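Local coordinates for tapirin (Caldicellulosiruptor kristjanssonii, PDB 6N2B), which probably binds cellulose, as a calcium-containing beta-helical adhesion protein of an extremely thermophilic bacterium, at residues Gly485-Thr493 with Ile520-Glu528. Sequence-based numbering, arbitrary orientation.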
# COMPACT_ATOMS: atom_id res chain seq x y z
N GLY A 485 19.56 -3.05 -2.31
CA GLY A 485 19.72 -2.83 -0.90
C GLY A 485 18.83 -1.67 -0.52
O GLY A 485 17.90 -1.35 -1.26
N ASN A 486 19.11 -1.04 0.61
CA ASN A 486 18.27 0.04 1.08
C ASN A 486 18.59 1.34 0.35
O ASN A 486 19.57 1.44 -0.40
CB ASN A 486 18.44 0.23 2.59
CG ASN A 486 18.34 -1.07 3.34
OD1 ASN A 486 17.60 -1.97 2.94
ND2 ASN A 486 19.08 -1.18 4.43
N ILE A 487 17.74 2.32 0.57
CA ILE A 487 17.94 3.68 0.08
C ILE A 487 18.05 4.58 1.30
O ILE A 487 17.22 4.49 2.21
CB ILE A 487 16.80 4.11 -0.85
CG1 ILE A 487 16.89 3.33 -2.16
CG2 ILE A 487 16.81 5.61 -1.06
CD1 ILE A 487 15.75 3.59 -3.09
N THR A 488 19.10 5.40 1.35
CA THR A 488 19.37 6.22 2.53
C THR A 488 19.67 7.64 2.11
O THR A 488 20.63 7.88 1.37
CB THR A 488 20.54 5.68 3.35
OG1 THR A 488 20.22 4.37 3.85
CG2 THR A 488 20.78 6.60 4.52
N PHE A 489 18.88 8.59 2.60
CA PHE A 489 19.12 10.00 2.36
C PHE A 489 19.57 10.59 3.69
O PHE A 489 18.76 10.96 4.54
CB PHE A 489 17.87 10.64 1.81
CG PHE A 489 17.45 10.10 0.46
CD1 PHE A 489 18.40 9.86 -0.53
CD2 PHE A 489 16.12 9.82 0.19
CE1 PHE A 489 18.02 9.36 -1.77
CE2 PHE A 489 15.73 9.33 -1.05
CZ PHE A 489 16.67 9.10 -2.03
N SER A 490 20.90 10.66 3.87
CA SER A 490 21.51 11.10 5.12
C SER A 490 21.48 12.61 5.30
O SER A 490 21.61 13.09 6.44
CB SER A 490 22.97 10.64 5.20
OG SER A 490 23.06 9.41 5.89
N ASN A 491 21.33 13.34 4.22
CA ASN A 491 21.41 14.78 4.16
C ASN A 491 20.49 15.26 3.05
O ASN A 491 20.94 15.91 2.10
CB ASN A 491 22.86 15.20 3.93
CG ASN A 491 23.19 16.49 4.64
OD1 ASN A 491 22.36 17.03 5.37
ND2 ASN A 491 24.40 16.99 4.41
N PRO A 492 19.19 14.95 3.12
CA PRO A 492 18.31 15.21 1.96
C PRO A 492 18.32 16.64 1.44
O PRO A 492 18.04 16.84 0.25
CB PRO A 492 16.92 14.81 2.48
CG PRO A 492 17.05 14.76 3.97
CD PRO A 492 18.46 14.36 4.25
N THR A 493 18.62 17.66 2.26
CA THR A 493 18.58 19.04 1.75
C THR A 493 19.65 19.30 0.68
O THR A 493 19.54 20.27 -0.09
CB THR A 493 18.67 20.05 2.91
OG1 THR A 493 19.93 19.96 3.58
CG2 THR A 493 17.58 19.77 3.92
N ILE A 520 13.68 2.53 3.47
CA ILE A 520 13.99 3.91 3.15
C ILE A 520 14.32 4.60 4.46
O ILE A 520 13.56 4.49 5.43
CB ILE A 520 12.83 4.62 2.44
CG1 ILE A 520 12.08 3.64 1.57
CG2 ILE A 520 13.32 5.81 1.60
CD1 ILE A 520 10.94 4.26 0.87
N ASN A 521 15.45 5.28 4.50
CA ASN A 521 15.85 6.05 5.67
C ASN A 521 16.17 7.46 5.23
O ASN A 521 16.76 7.66 4.17
CB ASN A 521 17.05 5.45 6.36
CG ASN A 521 16.75 4.08 6.93
OD1 ASN A 521 15.83 3.91 7.72
ND2 ASN A 521 17.54 3.08 6.52
N ILE A 522 15.78 8.44 6.04
CA ILE A 522 16.03 9.83 5.71
C ILE A 522 16.03 10.62 7.01
O ILE A 522 15.30 10.29 7.95
CB ILE A 522 14.97 10.36 4.70
CG1 ILE A 522 15.18 11.84 4.42
CG2 ILE A 522 13.61 10.13 5.23
CD1 ILE A 522 14.30 12.38 3.31
N SER A 523 16.87 11.65 7.06
CA SER A 523 17.09 12.44 8.26
C SER A 523 16.48 13.82 8.08
O SER A 523 16.92 14.59 7.22
CB SER A 523 18.59 12.56 8.54
OG SER A 523 19.23 11.35 8.18
N GLY A 524 15.47 14.13 8.89
CA GLY A 524 14.93 15.47 8.94
C GLY A 524 14.09 15.90 7.75
O GLY A 524 14.08 17.10 7.43
N ALA A 525 13.38 14.98 7.10
CA ALA A 525 12.51 15.35 5.99
C ALA A 525 11.61 14.16 5.63
O ALA A 525 11.96 13.01 5.88
CB ALA A 525 13.30 15.79 4.75
N GLY A 526 10.46 14.47 5.05
CA GLY A 526 9.59 13.45 4.51
C GLY A 526 9.77 13.26 3.01
O GLY A 526 10.36 14.08 2.32
N ILE A 527 9.26 12.13 2.52
CA ILE A 527 9.27 11.82 1.09
C ILE A 527 7.87 12.04 0.55
O ILE A 527 6.89 11.60 1.15
CB ILE A 527 9.71 10.37 0.84
CG1 ILE A 527 10.96 10.04 1.66
CG2 ILE A 527 9.91 10.12 -0.64
CD1 ILE A 527 12.22 10.47 1.06
N GLU A 528 7.78 12.70 -0.59
CA GLU A 528 6.55 12.77 -1.37
C GLU A 528 6.90 12.12 -2.69
O GLU A 528 7.52 12.75 -3.54
CB GLU A 528 6.09 14.21 -1.53
CG GLU A 528 5.10 14.49 -2.68
CD GLU A 528 3.66 14.52 -2.21
OE1 GLU A 528 3.43 14.78 -1.00
OE2 GLU A 528 2.76 14.27 -3.06
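Phe489 N donates to Asn521 O over 2.8 Å. The bond is almost straight, with an N-H...O angle of 174°, although the donor is tilted somewhat from the carbonyl plane. Asn521 N bonds in turn to Ile487 O, and Ser523 N reaches Phe489 O more loosely at 3.2 Å. These bonds, with strand directions only 8° apart, establish parallel pairing of 487-489 with 520-522. Thr488 and Asn521 share one face; Ile487, Phe489, Ile520 and Ile522 share the other, where Phe489 CB lies 3.9 Å from Ile522 CG1. The CD1 methyl of Ile527 meets Phe489 CD2 at the ring edge, near its plane, 4.0 Å away, while Ile487 CG2 covers one face toward the rim. Beyond the strands, Pro492 CG packs 3.5 Å from Ile522 CG1, a branch set against the proline by a chi1 of 176°, anti to the backbone N; the same Pro492 CG lies 4.0 Å from Ala525 CB. Replacing Pro492 with glycine would probably leave a gap beside Ile522 and Ala525 and free the backbone there to flex. The apolar face packs on Leu505, which also touches Pro492, on Phe221, and on Leu462 of helix 459-470. With 457-458 flanking 487-489 on its other side, the three-stranded parallel sheet is consistent with one wall of a parallel beta-helix.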